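Long-range contact in ABC-type transport system, molybdenum-specific extracellular solute-binding protein (PDB 4KD5), which probably binds molybdate or tungstate outside the cell as the solute-binding component of an ABC-type molybdenum transporter: residues L89-S94 / V164-F169. Numbering follows the deposited sequence.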
# COMPACT_ATOMS: atom_id res chain seq x y z
N LEU A 89 7.38 -26.29 23.93
CA LEU A 89 7.09 -27.66 24.34
C LEU A 89 7.12 -27.69 25.86
O LEU A 89 8.15 -27.37 26.47
CB LEU A 89 8.14 -28.62 23.78
CG LEU A 89 7.74 -30.03 23.35
CD1 LEU A 89 8.65 -31.07 23.98
CD2 LEU A 89 6.30 -30.35 23.68
N VAL A 90 6.00 -28.05 26.47
CA VAL A 90 5.91 -28.01 27.93
C VAL A 90 5.62 -29.36 28.56
O VAL A 90 5.10 -30.27 27.91
CB VAL A 90 4.88 -26.97 28.41
CG1 VAL A 90 5.27 -25.58 27.95
CG2 VAL A 90 3.49 -27.32 27.89
N LEU A 91 5.97 -29.47 29.84
CA LEU A 91 5.67 -30.66 30.63
C LEU A 91 4.44 -30.40 31.50
O LEU A 91 4.42 -29.47 32.31
CB LEU A 91 6.86 -31.01 31.52
CG LEU A 91 6.73 -32.21 32.47
CD1 LEU A 91 6.56 -33.50 31.69
CD2 LEU A 91 7.92 -32.30 33.41
N ILE A 92 3.41 -31.22 31.33
CA ILE A 92 2.17 -31.05 32.10
C ILE A 92 1.89 -32.19 33.07
O ILE A 92 2.42 -33.30 32.93
CB ILE A 92 0.95 -30.87 31.18
CG1 ILE A 92 0.77 -32.10 30.29
CG2 ILE A 92 1.07 -29.61 30.34
CD1 ILE A 92 -0.54 -32.13 29.56
N SER A 93 1.04 -31.92 34.05
CA SER A 93 0.54 -32.92 34.98
C SER A 93 -0.88 -32.53 35.37
O SER A 93 -1.39 -31.52 34.89
CB SER A 93 1.44 -33.01 36.22
OG SER A 93 1.46 -31.78 36.92
N SER A 94 -1.52 -33.30 36.23
CA SER A 94 -2.83 -32.91 36.74
C SER A 94 -2.64 -31.71 37.67
O SER A 94 -1.53 -31.46 38.13
CB SER A 94 -3.52 -34.06 37.46
OG SER A 94 -2.84 -34.39 38.65
N VAL A 164 2.67 -37.61 33.85
CA VAL A 164 3.02 -36.37 33.16
C VAL A 164 2.82 -36.50 31.66
O VAL A 164 2.55 -37.58 31.14
CB VAL A 164 4.47 -35.94 33.44
CG1 VAL A 164 4.72 -35.80 34.91
CG2 VAL A 164 5.44 -36.94 32.84
N GLY A 165 2.97 -35.38 30.95
CA GLY A 165 2.83 -35.36 29.51
C GLY A 165 3.64 -34.28 28.83
O GLY A 165 4.08 -33.32 29.47
N PHE A 166 3.86 -34.43 27.53
CA PHE A 166 4.53 -33.41 26.73
C PHE A 166 3.57 -32.83 25.71
O PHE A 166 2.91 -33.57 24.96
CB PHE A 166 5.77 -33.98 26.04
CG PHE A 166 6.98 -34.05 26.93
CD1 PHE A 166 7.79 -32.94 27.09
CD2 PHE A 166 7.30 -35.21 27.61
CE1 PHE A 166 8.91 -32.99 27.91
CE2 PHE A 166 8.41 -35.27 28.44
CZ PHE A 166 9.22 -34.15 28.59
N VAL A 167 3.48 -31.51 25.67
CA VAL A 167 2.43 -30.84 24.92
C VAL A 167 2.86 -29.40 24.60
O VAL A 167 3.78 -28.89 25.22
CB VAL A 167 1.12 -30.89 25.74
CG1 VAL A 167 0.81 -29.55 26.37
CG2 VAL A 167 -0.03 -31.37 24.89
N TYR A 168 2.22 -28.77 23.61
CA TYR A 168 2.49 -27.36 23.33
C TYR A 168 1.84 -26.49 24.40
O TYR A 168 0.81 -26.86 24.96
CB TYR A 168 1.97 -26.95 21.95
CG TYR A 168 2.75 -27.52 20.79
CD1 TYR A 168 4.03 -28.03 20.96
CD2 TYR A 168 2.21 -27.53 19.52
CE1 TYR A 168 4.74 -28.54 19.89
CE2 TYR A 168 2.91 -28.04 18.45
CZ TYR A 168 4.17 -28.54 18.64
OH TYR A 168 4.88 -29.05 17.58
N PHE A 169 2.41 -25.33 24.69
CA PHE A 169 1.82 -24.45 25.69
C PHE A 169 0.43 -23.99 25.26
O PHE A 169 -0.47 -23.83 26.08
CB PHE A 169 2.70 -23.24 25.96
CG PHE A 169 2.29 -22.45 27.16
CD1 PHE A 169 2.30 -23.03 28.42
CD2 PHE A 169 1.90 -21.13 27.04
CE1 PHE A 169 1.92 -22.31 29.54
CE2 PHE A 169 1.52 -20.40 28.15
CZ PHE A 169 1.53 -20.99 29.40
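Val90 O is approached from the 164-168 strand by two donors of unequal strength: Val167 N gives it a hydrogen bond of 3.0 Å in the carbonyl plane, and Phe166 CA adds a CH...O contact at 3.4 Å. In return, Val90 N bonds to Val167 O at 2.7 Å with a nearly straight N-H...O angle (172°), completing one antiparallel hydrogen-bonded pair. Ile92 and Gly165 form the next such pair, but both of its donors tilt from the carbonyl planes, and Gly165 N reaches Ile92 O through a bent hydrogen bond (N-H...O 140°). Gly165 has no side chain to set beside Ile92, whose CG1 lies against the glycine carbonyl.

Leu91, Phe166 and Leu89 project from one face of the sheet. With CG of Leu91 anti to its backbone N (chi1 178°), CD1 lies over one face of the Phe166 ring, 4.3 Å from the centroid and offset toward the rim, a CH-pi contact; the same methyl also touches Val164 CB. Leu89 CD1 approaches the ring obliquely, 3.7 Å from Phe166 CD1, the two side chains crossing at about a right angle. Helix 122-133 packs on the Leu89 and Phe166 part of this face, through Val130 and Ala127.

Val167 CG1 on the other face touches both Val90 CG2 (3.8 Å) and Ile92 CG2. Past the strand end, Phe169 swings beside Val90 CG1, and its ring makes a cation-pi contact with Lys183.

The strand 164-168 lies between 82-94, antiparallel, and 113-116, parallel, in the mixed sheet of one lobe of a periplasmic-binding-protein fold; at its end Tyr168, a residue predicted to belong to the molybdate site, lies near Ala123, and Val167 beside Val150, two further residues predicted to bind the anion.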